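Local coordinates for protein putative xanthine dehydrogenase YAGS fad-binding subunit (Escherichia coli, PDB 5G5G) that probably oxidises aldehydes in the periplasm, serving as the subunit of a three-chain aldehyde oxidase that carries the molybdenum and pterin cytosine dinucleotide cofactor, at residues 229-237 against 493-501. Numbering follows the deposited sequence.
Sequences ENVRIISPY and VHLGDSSFP. With GOL (glycerol), chain B.
Ile-234 and Asp-497 form a single antiparallel bridge, a worked example of a loop docking on an edge strand: strand 231-234, in the first molybdopterin-binding domain, is outermost in its sheet within this chain, and along it lies the second domain's loop following strand 491-494, an outer strand of a different sheet. Two backbone bonds flank this non-hydrogen-bonded pair, Ser-235 N to Gly-496 O (2.7 Å) and Ser-498 N to Ile-233 O (2.9 Å). Gly-496, at positive phi and without a side chain, lets the chains close in beside Ser-235. Ser-498 OG stands in for a backbone carbonyl, accepting from Ile-233 N (2.9 Å), while a water links it to Val-231 O. Arg-232, with CG anti to the backbone N (chi1 179°) and its chain extended, reaches the Asp-497 carboxylate in a side-on, two-nitrogen salt bridge: NH2 meets the syn lone pair of OD2 (2.8 Å) and NE meets OD1 (3.0 Å), the planes 36° apart. OD1 also accepts from Ser-499 N, closing an Asx turn, and from Ser-499 OG, above the carboxylate plane. Three donors on one oxygen hold the carboxylate's rotation and probably stabilise its charge, so one group shapes the turn and ties it to Arg-232.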
loop_
_atom_site.group_PDB
_atom_site.type_symbol
_atom_site.label_atom_id
_atom_site.label_comp_id
_atom_site.label_asym_id
_atom_site.label_seq_id
_atom_site.Cartn_x
_atom_site.Cartn_y
_atom_site.Cartn_z
ATOM N N GLU C 229 -4.897 4.375 -34.702
ATOM C CA GLU C 229 -6.156 5.062 -34.890
ATOM C C GLU C 229 -7.364 4.204 -34.541
ATOM O O GLU C 229 -8.437 4.734 -34.340
ATOM C CB GLU C 229 -6.330 5.650 -36.339
ATOM C CG GLU C 229 -5.524 5.018 -37.487
ATOM C CD GLU C 229 -4.003 5.311 -37.434
ATOM O OE1 GLU C 229 -3.596 6.502 -37.373
ATOM O OE2 GLU C 229 -3.187 4.356 -37.471
ATOM N N ASN C 230 -7.185 2.893 -34.499
ATOM C CA ASN C 230 -8.259 1.959 -34.198
ATOM C C ASN C 230 -8.421 1.648 -32.699
ATOM O O ASN C 230 -9.203 0.794 -32.339
ATOM C CB ASN C 230 -8.026 0.687 -35.001
ATOM C CG ASN C 230 -8.339 0.882 -36.479
ATOM O OD1 ASN C 230 -8.786 1.935 -36.879
ATOM N ND2 ASN C 230 -8.152 -0.152 -37.272
ATOM N N VAL C 231 -7.708 2.381 -31.847
ATOM C CA VAL C 231 -7.670 2.120 -30.385
ATOM C C VAL C 231 -8.091 3.377 -29.640
ATOM O O VAL C 231 -7.576 4.481 -29.918
ATOM C CB VAL C 231 -6.275 1.740 -29.913
ATOM C CG1 VAL C 231 -6.239 1.574 -28.371
ATOM C CG2 VAL C 231 -5.839 0.454 -30.604
ATOM N N ARG C 232 -8.987 3.199 -28.673
ATOM C CA ARG C 232 -9.434 4.248 -27.816
ATOM C C ARG C 232 -9.152 3.746 -26.389
ATOM O O ARG C 232 -9.518 2.635 -26.039
ATOM C CB ARG C 232 -10.906 4.603 -27.970
ATOM C CG ARG C 232 -11.394 5.715 -27.033
ATOM C CD ARG C 232 -12.824 6.117 -27.316
ATOM N NE ARG C 232 -13.365 7.086 -26.359
ATOM C CZ ARG C 232 -14.621 7.504 -26.335
ATOM N NH1 ARG C 232 -15.558 7.013 -27.166
ATOM N NH2 ARG C 232 -15.003 8.403 -25.461
ATOM N N ILE C 233 -8.489 4.592 -25.598
ATOM C CA ILE C 233 -8.169 4.275 -24.215
ATOM C C ILE C 233 -8.973 5.213 -23.295
ATOM O O ILE C 233 -8.996 6.450 -23.517
ATOM C CB ILE C 233 -6.639 4.470 -23.968
ATOM C CG1 ILE C 233 -5.756 3.624 -24.897
ATOM C CG2 ILE C 233 -6.294 4.246 -22.515
ATOM C CD1 ILE C 233 -5.997 2.129 -24.821
ATOM N N ILE C 234 -9.515 4.656 -22.201
ATOM C CA ILE C 234 -10.357 5.372 -21.253
ATOM C C ILE C 234 -9.908 5.058 -19.827
ATOM O O ILE C 234 -9.822 3.910 -19.469
ATOM C CB ILE C 234 -11.855 4.961 -21.449
ATOM C CG1 ILE C 234 -12.265 5.298 -22.875
ATOM C CG2 ILE C 234 -12.723 5.607 -20.407
ATOM C CD1 ILE C 234 -13.644 4.832 -23.260
ATOM N N SER C 235 -9.481 6.094 -19.082
ATOM C CA SER C 235 -9.087 5.945 -17.696
ATOM C C SER C 235 -9.352 7.252 -16.894
ATOM O O SER C 235 -8.396 7.963 -16.520
ATOM C CB SER C 235 -7.601 5.540 -17.661
ATOM O OG SER C 235 -7.277 5.028 -16.391
ATOM N N PRO C 236 -10.626 7.579 -16.639
ATOM C CA PRO C 236 -10.955 8.855 -15.986
ATOM C C PRO C 236 -10.680 8.863 -14.505
ATOM O O PRO C 236 -10.474 9.927 -13.926
ATOM C CB PRO C 236 -12.470 9.039 -16.308
ATOM C CG PRO C 236 -12.983 7.620 -16.434
ATOM C CD PRO C 236 -11.852 6.891 -17.127
ATOM N N TYR C 237 -10.700 7.687 -13.882
ATOM C CA TYR C 237 -10.383 7.504 -12.452
ATOM C C TYR C 237 -9.424 6.341 -12.255
ATOM O O TYR C 237 -9.660 5.241 -12.766
ATOM C CB TYR C 237 -11.646 7.303 -11.586
ATOM C CG TYR C 237 -12.559 8.471 -11.696
ATOM C CD1 TYR C 237 -12.268 9.648 -11.045
ATOM C CD2 TYR C 237 -13.672 8.428 -12.548
ATOM C CE1 TYR C 237 -13.073 10.769 -11.201
ATOM C CE2 TYR C 237 -14.460 9.550 -12.719
ATOM C CZ TYR C 237 -14.132 10.704 -12.042
ATOM O OH TYR C 237 -14.920 11.792 -12.222
ATOM N N VAL C 493 -14.716 19.411 -16.341
ATOM C CA VAL C 493 -13.437 18.893 -16.814
ATOM C C VAL C 493 -13.571 17.390 -17.085
ATOM O O VAL C 493 -13.968 16.638 -16.190
ATOM C CB VAL C 493 -12.345 19.115 -15.762
ATOM C CG1 VAL C 493 -11.004 18.545 -16.224
ATOM C CG2 VAL C 493 -12.228 20.585 -15.365
ATOM N N HIS C 494 -13.243 17.012 -18.307
ATOM C CA HIS C 494 -13.284 15.639 -18.782
ATOM C C HIS C 494 -11.849 15.223 -19.078
ATOM O O HIS C 494 -11.160 15.874 -19.869
ATOM C CB HIS C 494 -14.151 15.558 -20.010
ATOM C CG HIS C 494 -15.517 16.126 -19.782
ATOM N ND1 HIS C 494 -16.350 15.666 -18.783
ATOM C CD2 HIS C 494 -16.178 17.144 -20.378
ATOM C CE1 HIS C 494 -17.476 16.378 -18.789
ATOM N NE2 HIS C 494 -17.401 17.273 -19.754
ATOM N N LEU C 495 -11.444 14.130 -18.448
ATOM C CA LEU C 495 -10.061 13.631 -18.464
ATOM C C LEU C 495 -9.931 12.193 -18.905
ATOM O O LEU C 495 -10.913 11.442 -18.968
ATOM C CB LEU C 495 -9.455 13.723 -17.049
ATOM C CG LEU C 495 -9.296 15.097 -16.459
ATOM C CD1 LEU C 495 -8.515 15.042 -15.155
ATOM C CD2 LEU C 495 -8.593 16.015 -17.404
ATOM N N GLY C 496 -8.676 11.832 -19.205
ATOM C CA GLY C 496 -8.279 10.443 -19.308
ATOM C C GLY C 496 -8.937 9.671 -20.435
ATOM O O GLY C 496 -9.357 8.548 -20.233
ATOM N N ASP C 497 -9.080 10.250 -21.588
ATOM C CA ASP C 497 -9.714 9.607 -22.722
ATOM C C ASP C 497 -8.902 10.019 -23.947
ATOM O O ASP C 497 -8.629 11.229 -24.183
ATOM C CB ASP C 497 -11.162 10.070 -22.791
ATOM C CG ASP C 497 -12.016 9.287 -23.803
ATOM O OD1 ASP C 497 -11.565 9.018 -24.962
ATOM O OD2 ASP C 497 -13.219 9.090 -23.473
ATOM N N SER C 498 -8.465 9.021 -24.732
ATOM C CA SER C 498 -7.669 9.306 -25.941
ATOM C C SER C 498 -8.458 10.008 -27.038
ATOM O O SER C 498 -7.858 10.471 -28.041
ATOM C CB SER C 498 -6.969 8.057 -26.481
ATOM O OG SER C 498 -7.924 7.105 -26.929
ATOM N N SER C 499 -9.767 10.147 -26.888
ATOM C CA SER C 499 -10.490 11.017 -27.807
ATOM C C SER C 499 -10.234 12.528 -27.529
ATOM O O SER C 499 -10.544 13.358 -28.360
ATOM C CB SER C 499 -11.966 10.626 -27.913
ATOM O OG SER C 499 -12.704 11.026 -26.793
ATOM N N PHE C 500 -9.546 12.860 -26.440
ATOM C CA PHE C 500 -9.249 14.256 -26.109
ATOM C C PHE C 500 -7.825 14.596 -26.500
ATOM O O PHE C 500 -7.019 13.719 -26.761
ATOM C CB PHE C 500 -9.374 14.449 -24.600
ATOM C CG PHE C 500 -10.737 14.146 -24.033
ATOM C CD1 PHE C 500 -11.920 14.260 -24.812
ATOM C CD2 PHE C 500 -10.839 13.800 -22.698
ATOM C CE1 PHE C 500 -13.157 13.990 -24.265
ATOM C CE2 PHE C 500 -12.068 13.524 -22.166
ATOM C CZ PHE C 500 -13.219 13.616 -22.928
ATOM N N PRO C 501 -7.458 15.878 -26.455
ATOM C CA PRO C 501 -6.101 16.207 -26.870
ATOM C C PRO C 501 -5.012 15.615 -26.014
ATOM O O PRO C 501 -5.225 15.348 -24.817
ATOM C CB PRO C 501 -6.075 17.751 -26.758
ATOM C CG PRO C 501 -7.462 18.140 -27.109
ATOM C CD PRO C 501 -8.322 17.070 -26.449
HETATM C C1 GOL B . -15.680 15.736 -11.841
HETATM O O1 GOL B . -14.860 14.617 -11.660
HETATM C C2 GOL B . -15.389 16.394 -13.162
HETATM O O2 GOL B . -15.784 15.452 -14.133
HETATM C C3 GOL B . -16.167 17.702 -13.195
HETATM O O3 GOL B . -16.559 18.199 -14.456
HETATM O O HOH W 1 -8.526 7.203 -29.498
#